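Local structure of sugar kinase (Agrobacterium tumefaciens, 2RBC) at residues A[117-123]-A[137-143]; A[62-66]-A[97-102]; A[83-89]-A[107-113]. The protein probably phosphorylates a sugar with ATP, as a putative kinase of the ribokinase (pfkB) family of carbohydrate kinases. All blocks are in the same frame, centred on the assembly; numbering follows the deposited sequence.

Interaction 1. Residues A[117-123]-A[137-143]; sequences GARSALS and PFYDHRL. With SO4 (sulfate ion), chain F.
The guanidinium of R119 lies with one face on the F138 ring: F138 CZ sits 3.5 Å above R119 CZ, over the centre of the group, and the two planes are tilted 36° apart. R119 CB and S120 O lie at the edge of the same ring, in its plane. On R142 the guanidinium carries G117 O over one face, 3.2 Å from R142 CZ, while D140 OD2 and the sulfate sit at its edge. A bend at chi3 (64°) in R119 turns its guanidinium over the ring, and its NH2 goes on to V61 O of the second subunit, whose V61 also packs on F138. A salt bridge joins R142 NH2 to D140 OD2 at 2.8 Å, from above the carboxylate plane. R142 NE uses the syn lone pair of that oxygen, and R119 N meets its anti side, somewhat out of plane, at 2.8 Å. D140 OD1 accepts from R142 N, an Asx turn. At the open end of the hairpin of 121-127 and 133-138, F138 N donates to L122 O at 2.8 Å, answered by a weak L122 N to F138 O bond. Just beyond the paired strands, a water donates to R119 O and accepts from D140 N. The hairpin belongs to the small sheet that resembles the lid of ribokinases. With three donors on one oxygen, D140 is probably held charged; R142 NH1 and NH2 still reach the sulfate, probably picked up from the crystallisation liquor, through weak bonds.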
# COMPACT_ATOMS: atom_id res chain seq x y z
N GLY A 117 14.37 15.20 0.85
CA GLY A 117 14.84 14.03 1.61
C GLY A 117 13.88 13.34 2.57
O GLY A 117 14.24 12.32 3.18
N ALA A 118 12.67 13.87 2.76
CA ALA A 118 11.66 13.17 3.54
C ALA A 118 10.88 12.23 2.60
O ALA A 118 10.80 12.45 1.38
CB ALA A 118 10.69 14.17 4.26
N ARG A 119 10.32 11.19 3.19
CA ARG A 119 9.46 10.29 2.48
C ARG A 119 8.04 10.63 2.83
O ARG A 119 7.72 10.88 4.00
CB ARG A 119 9.77 8.84 2.85
CG ARG A 119 11.14 8.41 2.31
CD ARG A 119 11.53 7.02 2.82
NE ARG A 119 10.62 6.00 2.32
CZ ARG A 119 10.49 4.76 2.80
NH1 ARG A 119 11.23 4.33 3.83
NH2 ARG A 119 9.60 3.95 2.24
N SER A 120 7.19 10.66 1.82
CA SER A 120 5.78 10.97 2.01
C SER A 120 5.05 9.88 2.80
O SER A 120 5.37 8.70 2.67
CB SER A 120 5.07 11.13 0.67
OG SER A 120 5.61 12.18 -0.08
N ALA A 121 4.04 10.30 3.56
CA ALA A 121 3.26 9.40 4.39
C ALA A 121 2.34 8.58 3.52
O ALA A 121 1.74 9.07 2.55
CB ALA A 121 2.44 10.18 5.44
N LEU A 122 2.20 7.32 3.89
CA LEU A 122 1.24 6.42 3.25
C LEU A 122 0.78 5.43 4.30
O LEU A 122 1.53 5.16 5.26
CB LEU A 122 1.89 5.72 2.03
CG LEU A 122 3.07 4.77 2.28
CD1 LEU A 122 2.61 3.32 2.62
CD2 LEU A 122 3.98 4.78 1.06
N SER A 123 -0.45 4.91 4.15
CA SER A 123 -0.92 3.80 4.99
C SER A 123 -1.66 2.72 4.23
O SER A 123 -2.30 2.99 3.22
CB SER A 123 -1.88 4.31 6.06
OG SER A 123 -1.32 5.41 6.77
N PRO A 137 0.48 2.22 9.23
CA PRO A 137 0.87 3.53 8.77
C PRO A 137 2.35 3.72 8.69
O PRO A 137 3.08 3.33 9.61
CB PRO A 137 0.29 4.43 9.84
CG PRO A 137 0.48 3.64 11.07
CD PRO A 137 0.38 2.17 10.69
N PHE A 138 2.79 4.34 7.60
CA PHE A 138 4.15 4.78 7.45
C PHE A 138 4.20 6.28 7.60
O PHE A 138 3.48 6.99 6.93
CB PHE A 138 4.71 4.41 6.06
CG PHE A 138 6.06 5.01 5.80
CD1 PHE A 138 7.16 4.56 6.51
CD2 PHE A 138 6.21 6.04 4.90
CE1 PHE A 138 8.40 5.13 6.31
CE2 PHE A 138 7.46 6.61 4.70
CZ PHE A 138 8.55 6.15 5.42
N TYR A 139 5.08 6.76 8.47
CA TYR A 139 5.25 8.19 8.71
C TYR A 139 6.73 8.50 8.93
O TYR A 139 7.36 7.91 9.79
CB TYR A 139 4.41 8.66 9.91
CG TYR A 139 4.72 10.08 10.29
CD1 TYR A 139 4.43 11.13 9.43
CD2 TYR A 139 5.35 10.38 11.49
CE1 TYR A 139 4.75 12.43 9.75
CE2 TYR A 139 5.67 11.71 11.82
CZ TYR A 139 5.35 12.72 10.95
OH TYR A 139 5.68 14.00 11.29
N ASP A 140 7.29 9.41 8.15
CA ASP A 140 8.65 9.90 8.32
C ASP A 140 8.63 11.27 9.03
O ASP A 140 8.22 12.26 8.45
CB ASP A 140 9.25 10.05 6.92
CG ASP A 140 10.69 10.51 6.93
OD1 ASP A 140 11.26 10.78 8.02
OD2 ASP A 140 11.23 10.60 5.80
N HIS A 141 9.10 11.33 10.28
CA HIS A 141 9.14 12.60 11.04
C HIS A 141 9.86 13.74 10.29
O HIS A 141 9.61 14.90 10.54
CB HIS A 141 9.82 12.39 12.39
CG HIS A 141 11.29 12.13 12.26
ND1 HIS A 141 11.83 10.85 12.23
CD2 HIS A 141 12.34 12.97 12.11
CE1 HIS A 141 13.14 10.92 12.09
NE2 HIS A 141 13.48 12.20 12.00
N ARG A 142 10.76 13.41 9.39
CA ARG A 142 11.48 14.43 8.62
C ARG A 142 10.57 15.30 7.79
O ARG A 142 10.96 16.38 7.36
CB ARG A 142 12.49 13.79 7.70
CG ARG A 142 13.64 13.08 8.43
CD ARG A 142 14.59 12.40 7.44
NE ARG A 142 13.91 11.41 6.63
CZ ARG A 142 14.52 10.51 5.86
NH1 ARG A 142 15.86 10.46 5.79
NH2 ARG A 142 13.79 9.64 5.15
N LEU A 143 9.35 14.84 7.54
CA LEU A 143 8.35 15.65 6.87
C LEU A 143 8.18 17.04 7.54
O LEU A 143 7.99 18.05 6.86
CB LEU A 143 7.02 14.90 6.81
CG LEU A 143 6.91 13.79 5.76
CD1 LEU A 143 5.65 12.99 5.98
CD2 LEU A 143 6.96 14.40 4.37
S SO4 F . 15.71 6.85 3.58
O1 SO4 F . 14.70 6.40 4.54
O2 SO4 F . 16.83 7.48 4.27
O3 SO4 F . 16.20 5.70 2.82
O4 SO4 F . 15.12 7.80 2.65
O HOH W 1 6.23 9.51 5.80
O HOH W 2 0.79 7.20 7.49

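Interaction 2. Residues A[62-66]-A[97-102]; sequences LQIAE and RILRDL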
# COMPACT_ATOMS: atom_id res chain seq x y z
N LEU A 62 -9.18 0.98 -2.95
CA LEU A 62 -9.20 2.42 -3.25
C LEU A 62 -7.94 3.05 -2.72
O LEU A 62 -7.61 2.89 -1.54
CB LEU A 62 -10.40 3.10 -2.59
CG LEU A 62 -10.65 4.64 -2.74
CD1 LEU A 62 -10.98 5.01 -4.20
CD2 LEU A 62 -11.69 5.16 -1.78
N GLN A 63 -7.24 3.76 -3.60
CA GLN A 63 -6.15 4.62 -3.22
C GLN A 63 -6.61 6.06 -3.19
O GLN A 63 -7.12 6.56 -4.19
CB GLN A 63 -4.98 4.46 -4.16
CG GLN A 63 -4.38 3.07 -4.07
CD GLN A 63 -3.02 2.97 -4.77
OE1 GLN A 63 -2.95 3.01 -5.97
NE2 GLN A 63 -1.97 2.79 -3.99
N ILE A 64 -6.48 6.68 -2.02
CA ILE A 64 -7.00 8.01 -1.77
C ILE A 64 -6.05 8.83 -0.88
O ILE A 64 -5.59 8.38 0.17
CB ILE A 64 -8.50 7.95 -1.25
CG1 ILE A 64 -9.08 9.36 -1.15
CG2 ILE A 64 -8.69 7.13 0.04
CD1 ILE A 64 -10.61 9.36 -1.08
N ALA A 65 -5.76 10.05 -1.31
CA ALA A 65 -4.98 10.97 -0.50
C ALA A 65 -5.93 11.60 0.52
O ALA A 65 -6.96 12.19 0.17
CB ALA A 65 -4.29 12.08 -1.35
N GLU A 66 -5.60 11.42 1.78
CA GLU A 66 -6.42 11.89 2.85
C GLU A 66 -5.55 12.09 4.09
O GLU A 66 -4.41 12.48 3.96
CB GLU A 66 -7.65 10.95 3.02
CG GLU A 66 -7.33 9.50 3.35
CD GLU A 66 -8.56 8.63 3.35
OE1 GLU A 66 -9.66 9.12 2.99
OE2 GLU A 66 -8.46 7.45 3.75
N ARG A 97 1.70 12.08 -6.17
CA ARG A 97 0.38 11.54 -6.21
C ARG A 97 -0.58 12.16 -5.20
O ARG A 97 -1.76 12.41 -5.50
CB ARG A 97 0.51 10.09 -5.97
CG ARG A 97 -0.73 9.37 -6.10
CD ARG A 97 -0.49 7.96 -6.54
NE ARG A 97 -1.80 7.39 -6.75
CZ ARG A 97 -2.07 6.10 -6.76
NH1 ARG A 97 -1.10 5.22 -6.59
NH2 ARG A 97 -3.31 5.72 -6.95
N ILE A 98 -0.08 12.40 -3.98
CA ILE A 98 -0.85 13.09 -2.96
C ILE A 98 -1.24 14.49 -3.44
O ILE A 98 -2.40 14.90 -3.33
CB ILE A 98 -0.04 13.17 -1.61
CG1 ILE A 98 0.11 11.77 -1.01
CG2 ILE A 98 -0.70 14.10 -0.61
CD1 ILE A 98 1.06 11.72 0.21
N LEU A 99 -0.26 15.23 -3.94
CA LEU A 99 -0.55 16.58 -4.41
C LEU A 99 -1.58 16.61 -5.54
O LEU A 99 -2.49 17.47 -5.57
CB LEU A 99 0.73 17.29 -4.85
CG LEU A 99 1.77 17.54 -3.76
CD1 LEU A 99 3.12 17.96 -4.31
CD2 LEU A 99 1.25 18.53 -2.71
N ARG A 100 -1.44 15.69 -6.49
CA ARG A 100 -2.35 15.62 -7.61
C ARG A 100 -3.76 15.26 -7.19
O ARG A 100 -4.70 15.91 -7.62
CB ARG A 100 -1.81 14.66 -8.68
CG ARG A 100 -2.80 14.28 -9.75
CD ARG A 100 -2.11 13.59 -10.89
NE ARG A 100 -2.96 12.58 -11.49
CZ ARG A 100 -2.59 11.75 -12.49
NH1 ARG A 100 -3.46 10.84 -12.94
NH2 ARG A 100 -1.37 11.81 -13.05
N ASP A 101 -3.91 14.27 -6.33
CA ASP A 101 -5.23 13.87 -5.88
C ASP A 101 -5.91 15.01 -5.12
O ASP A 101 -7.07 15.39 -5.40
CB ASP A 101 -5.13 12.59 -5.03
CG ASP A 101 -6.52 12.05 -4.56
OD1 ASP A 101 -7.57 12.52 -5.06
OD2 ASP A 101 -6.61 11.17 -3.70
N LEU A 102 -5.20 15.58 -4.16
CA LEU A 102 -5.78 16.66 -3.36
C LEU A 102 -6.18 17.88 -4.23
O LEU A 102 -7.29 18.39 -4.09
CB LEU A 102 -4.86 17.01 -2.19
CG LEU A 102 -4.69 15.89 -1.13
CD1 LEU A 102 -3.69 16.31 -0.08
CD2 LEU A 102 -6.03 15.45 -0.48
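Two sets of hydrogen bonds join Q63 to R97 and A65 to D101. R97 comes end-on, its NH1 and NH2 both 2.9 Å from Q63 OE1 and on the same face of the Q63 amide. The donors stand well above the carbonyl plane, off the lone pairs, and the amide and guanidinium planes are 87° apart. R97 gets there in an extended chain from CG, anti to its backbone N, out to NE, which forms a salt bridge with E93 of the second subunit. Q63 NE2 is bonded to T42 OG1. A straighter bond runs from A65 N to D101 OD2, 2.8 Å long at 169°. Strand 60-66 is an edge strand, within this chain, of the four-stranded lid-like sheet, and it pairs with 39-45 through I64; A65 N points to the other side, where helix 93-104 crosses the strand at 84° with the axes 7.8 Å apart. The carboxylate of D101 thus satisfies an N-H on the side of the strand away from 39-45. Apolar contact is centred on the A65 methyl: A65 CB touches L102 CG at 3.8 Å and I98 CG2 at 4.2 Å.

Interaction 3. Residues A[83-89]-A[107-113]; sequences ASLWGAV and IDTSGMT. With EDO (1,2-ethanediol), chain J.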
# COMPACT_ATOMS: atom_id res chain seq x y z
N ALA A 83 -11.01 25.81 0.14
CA ALA A 83 -10.09 25.16 1.06
C ALA A 83 -8.68 25.25 0.58
O ALA A 83 -8.40 24.96 -0.59
CB ALA A 83 -10.47 23.66 1.21
N SER A 84 -7.78 25.61 1.49
CA SER A 84 -6.33 25.52 1.27
C SER A 84 -5.74 24.59 2.32
O SER A 84 -6.27 24.49 3.41
CB SER A 84 -5.69 26.88 1.41
OG SER A 84 -6.07 27.72 0.35
N LEU A 85 -4.66 23.92 1.96
CA LEU A 85 -4.01 23.00 2.83
C LEU A 85 -2.50 23.28 2.91
O LEU A 85 -1.85 23.43 1.89
CB LEU A 85 -4.29 21.59 2.35
CG LEU A 85 -3.70 20.41 3.12
CD1 LEU A 85 -4.28 20.22 4.48
CD2 LEU A 85 -3.79 19.12 2.28
N TRP A 86 -1.98 23.35 4.13
CA TRP A 86 -0.55 23.41 4.39
C TRP A 86 -0.26 22.10 5.04
O TRP A 86 -0.94 21.69 5.95
CB TRP A 86 -0.16 24.55 5.34
CG TRP A 86 -0.35 25.91 4.77
CD1 TRP A 86 -0.74 26.24 3.49
CD2 TRP A 86 -0.13 27.15 5.45
NE1 TRP A 86 -0.80 27.62 3.35
CE2 TRP A 86 -0.43 28.19 4.54
CE3 TRP A 86 0.29 27.48 6.75
CZ2 TRP A 86 -0.30 29.54 4.88
CZ3 TRP A 86 0.39 28.84 7.08
CH2 TRP A 86 0.09 29.84 6.15
N GLY A 87 0.74 21.42 4.53
CA GLY A 87 1.02 20.05 4.91
C GLY A 87 2.32 19.78 4.19
O GLY A 87 2.78 20.64 3.43
N ALA A 88 2.92 18.63 4.44
CA ALA A 88 4.21 18.29 3.87
C ALA A 88 4.13 16.95 3.16
O ALA A 88 3.48 16.02 3.63
CB ALA A 88 5.34 18.24 4.96
N VAL A 89 4.81 16.87 2.01
CA VAL A 89 5.07 15.60 1.33
C VAL A 89 6.56 15.54 1.11
O VAL A 89 7.24 16.56 1.19
CB VAL A 89 4.31 15.45 -0.04
CG1 VAL A 89 2.81 15.28 0.18
CG2 VAL A 89 4.62 16.60 -0.96
N ILE A 107 -8.98 21.08 -3.54
CA ILE A 107 -8.22 21.73 -2.48
C ILE A 107 -7.05 22.54 -3.11
O ILE A 107 -6.36 22.02 -3.99
CB ILE A 107 -7.67 20.67 -1.50
CG1 ILE A 107 -8.80 19.88 -0.79
CG2 ILE A 107 -6.76 21.29 -0.41
CD1 ILE A 107 -8.35 18.46 -0.32
N ASP A 108 -6.87 23.80 -2.71
CA ASP A 108 -5.67 24.56 -3.07
C ASP A 108 -4.46 24.00 -2.33
O ASP A 108 -4.33 24.16 -1.12
CB ASP A 108 -5.85 26.03 -2.71
CG ASP A 108 -4.69 26.89 -3.17
OD1 ASP A 108 -3.57 26.38 -3.41
OD2 ASP A 108 -4.94 28.09 -3.31
N THR A 109 -3.57 23.38 -3.09
CA THR A 109 -2.36 22.75 -2.57
C THR A 109 -1.12 23.60 -2.81
O THR A 109 0.00 23.17 -2.57
CB THR A 109 -2.14 21.40 -3.26
OG1 THR A 109 -2.12 21.62 -4.68
CG2 THR A 109 -3.25 20.43 -2.87
N SER A 110 -1.33 24.83 -3.23
CA SER A 110 -0.24 25.69 -3.63
C SER A 110 0.72 26.08 -2.49
O SER A 110 1.85 26.45 -2.77
CB SER A 110 -0.78 26.94 -4.32
OG SER A 110 -1.43 27.78 -3.42
N GLY A 111 0.28 26.01 -1.25
CA GLY A 111 1.14 26.24 -0.10
C GLY A 111 1.64 25.00 0.61
O GLY A 111 2.15 25.08 1.72
N MSE A 112 1.52 23.84 -0.02
CA MSE A 112 2.05 22.61 0.57
C MSE A 112 3.56 22.61 0.53
O MSE A 112 4.15 23.16 -0.37
CB MSE A 112 1.54 21.40 -0.20
CG MSE A 112 0.11 21.14 0.07
SE MSE A 112 -0.06 20.23 1.77
CE MSE A 112 0.73 18.48 1.44
N THR A 113 4.18 21.96 1.51
CA THR A 113 5.63 21.89 1.64
C THR A 113 6.13 20.57 1.05
O THR A 113 5.53 19.52 1.26
CB THR A 113 6.06 21.95 3.14
OG1 THR A 113 5.60 23.19 3.70
CG2 THR A 113 7.59 21.82 3.32
C1 EDO J . 5.58 26.00 0.97
O1 EDO J . 5.34 27.30 0.43
C2 EDO J . 6.41 26.13 2.23
O2 EDO J . 7.07 24.89 2.56
O HOH W 3 -4.10 29.41 -0.33
O HOH W 4 -2.22 25.35 -0.01
O HOH W 5 2.85 23.73 3.95
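A beta-alpha-beta unit brings these segments together: strand 82-90, helix 93-104 and the short strand 107-108 run in sequence, the two strands lying parallel in the main sheet of a ribokinase-like alpha/beta fold. S84 and D108 make the first parallel pair, with D108 N to A83 O at 2.9 Å and L85 N to D108 O at 3.1 Å. The chain then turns through a type I turn, T109 to M112, and a second pairing starts one residue out of step, A88 with T113. Here T113 N donates to G87 O at 2.7 Å, nearly linear at 175°, and V89 N to T113 O. Waters bridge the backbones between the two pairings: one donates to both L85 O and D108 O and accepts from G111 N, another donates to G87 O and G111 O. D108 leads into the turn with an Asx turn: its OD1 accepts from S110 N at 2.7 Å and also from S110 OG. S84 and D108 lie on one side of the sheet, where D108 CB meets S84 OG; that hydroxyl is bonded to H31 NE2. On the face covered by helices 68-78 and 93-104, L85 CB packs on I107 CG2 at 3.7 Å. In one of the two conformers of the selenomethionine M112, its SE lies 3.9 Å from L85 CG and its CE 4.0 Å from V89 CG1, so these contacts are provisional. W86 turns its indole to R148 in a cation-pi contact, and R148 NH1 also bonds G111 O. On the same face as S84, D108 and A88, T113 OG1 lies doubtfully close to a 1,2-ethanediol, probably a crystallisation additive, and donates to the second of the bridging waters at 2.8 Å.

How the interactions relate
From the N terminus, strand 60-66 opens interaction 2, and strand 82-90 opens interaction 3 before helix 93-104 returns to close interaction 2; residues 107-113 then close interaction 3. The two loops therefore cross, with the helix shared: its I98, L99 and L102 reach V89 and L85 of strand 82-90 and M112 of the turn while it also meets the lid-like sheet. Interaction 1 follows in series, closing the hairpin loop of 121-127 and 133-138 at its open end. It touches the others through S120 and A121 on I98, and L143 on A88 and V89. Interactions 1 and 2 share the lid-like sheet and both reach the second subunit, whereas interaction 3 lies in the body of the fold.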